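Local structure of CG8862 (Drosophila melanogaster, 3ISM) at residues 77-80 / 85-88; 229-232 / 238-241. The protein probably cleaves DNA and RNA as a magnesium-dependent, non-specific endonuclease of the EndoG type, held here in complex with its inhibitor. All coordinates share one frame; numbering follows the deposited sequence. Where two conformers were deposited one is given.

Contact 1 of 2, residues 77-80 / 85-88; sequences QDES and FRSQ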
loop_
_atom_site.group_PDB
_atom_site.type_symbol
_atom_site.label_atom_id
_atom_site.label_comp_id
_atom_site.label_asym_id
_atom_site.label_seq_id
_atom_site.Cartn_x
_atom_site.Cartn_y
_atom_site.Cartn_z
ATOM N N GLN B 77 13.456 -5.829 -18.357
ATOM C CA GLN B 77 12.018 -5.923 -18.061
ATOM C C GLN B 77 11.575 -7.384 -17.956
ATOM O O GLN B 77 12.093 -8.254 -18.660
ATOM C CB GLN B 77 11.172 -5.188 -19.117
ATOM C CG GLN B 77 11.096 -5.899 -20.484
ATOM C CD GLN B 77 10.043 -5.318 -21.425
ATOM O OE1 GLN B 77 9.069 -4.707 -20.991
ATOM N NE2 GLN B 77 10.229 -5.537 -22.724
ATOM N N ASP B 78 10.633 -7.637 -17.065
ATOM C CA ASP B 78 10.044 -8.967 -16.892
ATOM C C ASP B 78 8.759 -9.086 -17.735
ATOM O O ASP B 78 7.720 -8.497 -17.397
ATOM C CB ASP B 78 9.747 -9.211 -15.407
ATOM C CG ASP B 78 9.250 -10.625 -15.133
ATOM O OD1 ASP B 78 8.904 -11.352 -16.091
ATOM O OD2 ASP B 78 9.214 -11.007 -13.945
ATOM N N GLU B 79 8.841 -9.877 -18.799
ATOM C CA GLU B 79 7.773 -9.987 -19.789
ATOM C C GLU B 79 6.643 -10.886 -19.318
ATOM O O GLU B 79 5.585 -10.950 -19.941
ATOM C CB GLU B 79 8.334 -10.493 -21.125
ATOM C CG GLU B 79 9.080 -9.428 -21.910
ATOM C CD GLU B 79 10.007 -10.000 -22.962
ATOM O OE1 GLU B 79 10.063 -11.241 -23.113
ATOM O OE2 GLU B 79 10.695 -9.202 -23.635
ATOM N N SER B 80 6.861 -11.591 -18.218
ATOM C CA SER B 80 5.775 -12.373 -17.644
ATOM C C SER B 80 4.844 -11.490 -16.798
ATOM O O SER B 80 3.811 -11.975 -16.331
ATOM C CB SER B 80 6.318 -13.525 -16.811
ATOM O OG SER B 80 6.802 -13.037 -15.580
ATOM N N PHE B 85 1.987 -3.058 -15.337
ATOM C CA PHE B 85 2.583 -3.133 -13.990
ATOM C C PHE B 85 4.086 -3.405 -13.977
ATOM O O PHE B 85 4.648 -3.676 -12.917
ATOM C CB PHE B 85 1.856 -4.185 -13.142
ATOM C CG PHE B 85 0.361 -4.168 -13.314
ATOM C CD1 PHE B 85 -0.381 -3.029 -12.994
ATOM C CD2 PHE B 85 -0.302 -5.288 -13.801
ATOM C CE1 PHE B 85 -1.767 -3.004 -13.175
ATOM C CE2 PHE B 85 -1.697 -5.276 -13.976
ATOM C CZ PHE B 85 -2.425 -4.137 -13.665
ATOM N N ARG B 86 4.721 -3.325 -15.148
ATOM C CA ARG B 86 6.167 -3.546 -15.273
ATOM C C ARG B 86 6.973 -2.308 -14.964
ATOM O O ARG B 86 6.706 -1.248 -15.527
ATOM C CB ARG B 86 6.522 -3.887 -16.695
ATOM C CG ARG B 86 6.460 -5.318 -17.039
ATOM C CD ARG B 86 6.697 -5.476 -18.524
ATOM N NE ARG B 86 5.801 -6.488 -19.060
ATOM C CZ ARG B 86 5.684 -6.780 -20.345
ATOM N NH1 ARG B 86 6.419 -6.143 -21.245
ATOM N NH2 ARG B 86 4.838 -7.732 -20.714
ATOM N N SER B 87 7.985 -2.436 -14.118
ATOM C CA SER B 87 9.020 -1.408 -14.084
ATOM C C SER B 87 9.946 -1.558 -15.298
ATOM O O SER B 87 10.149 -2.675 -15.827
ATOM C CB SER B 87 9.816 -1.435 -12.780
ATOM O OG SER B 87 10.351 -2.726 -12.534
ATOM N N GLN B 88 10.480 -0.419 -15.742
ATOM C CA GLN B 88 11.374 -0.359 -16.879
ATOM C C GLN B 88 12.650 0.375 -16.495
ATOM O O GLN B 88 12.656 1.186 -15.565
ATOM C CB GLN B 88 10.683 0.349 -18.053
ATOM C CG GLN B 88 9.400 -0.352 -18.552
ATOM C CD GLN B 88 9.694 -1.594 -19.411
ATOM O OE1 GLN B 88 10.812 -1.780 -19.901
ATOM N NE2 GLN B 88 8.679 -2.438 -19.603
HETATM O O HOH W 1 9.756 -5.485 -15.388
#
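Gln77 and Gln88 face each other with their CA atoms 5.7 Å apart where the long loop before helix 89-92 doubles back on itself, and the two backbones are joined through a water that accepts from Asp78 N and donates to Ser87 O. The side-chain junction is Gln77 OE1, which takes two hydrogen bonds. Gln88 NE2 meets Gln77 OE1 at 2.7 Å in a nearly straight bond (175°), with OE1 in the plane of the Gln88 amide. Arg86 NH1 gives Gln77 OE1 the other at 3.0 Å, a more bent bond, with the oxygen tilted somewhat from the guanidinium plane. Neither donor lies in the carbonyl plane; each stands well out of it, one on either face, and together they should fix the rotation of the buried Gln77 amide. A bend at chi2 (-77°) folds the Gln88 chain so that it runs alongside Gln77, its NE2 turned to the shared oxygen. Glutamine suits both places because one can offer C=O and the other N-H without adding charge. The Arg86 guanidinium lies against the backbone of 78-79, with Glu79 CA over one face, while its NE bonds to Ile81 O within the same loop. Within 77-80, Asp78 OD1 accepts from Ser80 N at 3.0 Å and from Ser80 OG at 2.7 Å, and its OD2 is held by Arg34 and Ser122. Gln77 and Arg86 also pack against Val236 and Ile235 of the CG4930 chain. An Asx turn at Asp78 thus shapes one limb of an irregular loop that is held closed by side-chain and water bridges.

Contact 2 of 2, residues 229-232 / 238-241; sequences ESVE and LFFD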
loop_
_atom_site.group_PDB
_atom_site.type_symbol
_atom_site.label_atom_id
_atom_site.label_comp_id
_atom_site.label_asym_id
_atom_site.label_seq_id
_atom_site.Cartn_x
_atom_site.Cartn_y
_atom_site.Cartn_z
ATOM N N GLU B 229 8.014 -9.809 14.883
ATOM C CA GLU B 229 6.597 -9.466 14.965
ATOM C C GLU B 229 6.355 -8.018 14.560
ATOM O O GLU B 229 5.323 -7.683 13.997
ATOM C CB GLU B 229 6.073 -9.699 16.387
ATOM C CG GLU B 229 6.060 -11.167 16.836
ATOM C CD GLU B 229 7.411 -11.671 17.335
ATOM O OE1 GLU B 229 8.310 -10.835 17.600
ATOM O OE2 GLU B 229 7.564 -12.909 17.461
ATOM N N SER B 230 7.322 -7.150 14.836
ATOM C CA SER B 230 7.174 -5.761 14.404
ATOM C C SER B 230 7.360 -5.637 12.889
ATOM O O SER B 230 6.712 -4.805 12.259
ATOM C CB SER B 230 8.148 -4.851 15.130
ATOM O OG SER B 230 9.447 -5.147 14.685
ATOM N N VAL B 231 8.213 -6.472 12.294
ATOM C CA VAL B 231 8.304 -6.538 10.817
ATOM C C VAL B 231 6.980 -7.053 10.219
ATOM O O VAL B 231 6.485 -6.521 9.237
ATOM C CB VAL B 231 9.476 -7.455 10.322
ATOM C CG1 VAL B 231 9.638 -7.354 8.801
ATOM C CG2 VAL B 231 10.809 -7.118 11.009
ATOM N N GLU B 232 6.429 -8.110 10.823
ATOM C CA GLU B 232 5.166 -8.696 10.400
ATOM C C GLU B 232 4.030 -7.686 10.450
ATOM O O GLU B 232 3.268 -7.544 9.507
ATOM C CB GLU B 232 4.842 -9.916 11.270
ATOM C CG GLU B 232 5.782 -11.087 10.967
ATOM C CD GLU B 232 5.519 -12.332 11.778
ATOM O OE1 GLU B 232 5.182 -12.207 12.965
ATOM O OE2 GLU B 232 5.671 -13.445 11.230
ATOM N N LEU B 238 3.077 -12.650 7.292
ATOM C CA LEU B 238 3.574 -13.518 8.364
ATOM C C LEU B 238 4.719 -14.384 7.851
ATOM O O LEU B 238 4.572 -15.121 6.867
ATOM C CB LEU B 238 2.453 -14.382 8.957
ATOM C CG LEU B 238 1.270 -13.662 9.627
ATOM C CD1 LEU B 238 0.096 -14.635 9.761
ATOM C CD2 LEU B 238 1.627 -13.055 10.995
ATOM N N PHE B 239 5.858 -14.303 8.531
ATOM C CA PHE B 239 7.069 -15.024 8.112
ATOM C C PHE B 239 7.229 -16.311 8.892
ATOM O O PHE B 239 6.923 -16.370 10.099
ATOM C CB PHE B 239 8.324 -14.137 8.256
ATOM C CG PHE B 239 8.173 -12.778 7.637
ATOM C CD1 PHE B 239 8.181 -12.619 6.250
ATOM C CD2 PHE B 239 8.005 -11.658 8.435
ATOM C CE1 PHE B 239 8.023 -11.354 5.672
ATOM C CE2 PHE B 239 7.835 -10.393 7.874
ATOM C CZ PHE B 239 7.862 -10.240 6.480
ATOM N N PHE B 240 7.677 -17.355 8.189
ATOM C CA PHE B 240 7.947 -18.641 8.810
ATOM C C PHE B 240 6.746 -19.108 9.646
ATOM O O PHE B 240 6.894 -19.582 10.783
ATOM C CB PHE B 240 9.257 -18.561 9.621
ATOM C CG PHE B 240 10.461 -18.181 8.777
ATOM C CD1 PHE B 240 11.170 -19.155 8.070
ATOM C CD2 PHE B 240 10.857 -16.854 8.654
ATOM C CE1 PHE B 240 12.252 -18.812 7.280
ATOM C CE2 PHE B 240 11.943 -16.507 7.863
ATOM C CZ PHE B 240 12.641 -17.482 7.173
ATOM N N ASP B 241 5.556 -18.974 9.052
ATOM C CA ASP B 241 4.289 -19.346 9.694
ATOM C C ASP B 241 4.198 -20.810 10.135
ATOM O O ASP B 241 3.426 -21.125 11.038
ATOM C CB ASP B 241 3.064 -18.927 8.833
ATOM C CG ASP B 241 2.939 -19.712 7.509
ATOM O OD1 ASP B 241 3.158 -20.943 7.499
ATOM O OD2 ASP B 241 2.597 -19.090 6.465
#
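Helix 228-235 and the loop that follows it are tied together here, on one side of the large mixed sheet, by a glutamate carboxylate that reaches forward to a loop amide. Glu232 OE2 accepts from Phe239 N at 2.8 Å, using its anti lone pair. The chain of Glu232 is fully extended beyond CG (chi2 -180°), which carries the carboxylate from the helix across to the loop. On the way Glu232 CG passes 3.4 Å from Phe239 CD2, as the two side chains run antiparallel past one another. The carboxylate and ring planes end only 17° apart. Leu238 lies roughly perpendicular to Glu232 and brings CD2 to 4.0 Å from Glu232 CD, an apolar neighbour beside a buried acid. The same OE2 forms a salt bridge with Arg245, which also pairs with Glu229; this probably favours the charged form of Glu232. Val231, one residue back, sends CG1 to 3.7 Å from Phe239 CE2, and this branched, compact side chain suits the junction between helix and ring. The sheet supplies Tyr191 and Val193 of strand 189-197, Cys157 of strand 153-161 and Val209 of strand 203-211. Phe84 and His82 of the second subunit pack on Glu232 and Leu238 respectively. The arrangement is that of a helix and its trailing loop packed on a beta sheet, with Phe239 touching both helix and strands and the Glu232 carboxylate joining helix to loop.

Overall arrangement
Both contacts are local closures, each joining segments five or six residues apart, and they follow one another along a single nuclease domain. Their centres lie 28 Å apart and their nearest atoms about 20 Å, so they do not touch within the chain. Contact 1 is the one nearer the catalytic centre: the side chain of Ser87 is about 12 Å from that of His101, the predicted proton acceptor, and its loop also meets the inhibitor chain. Contact 2 lies away from the catalytic and metal sites, beside the large sheet. The dimer links the two regions: Phe85, in segment 85-88, packs on Glu232 of the second subunit, the residue that takes part in contact 2 in its own chain.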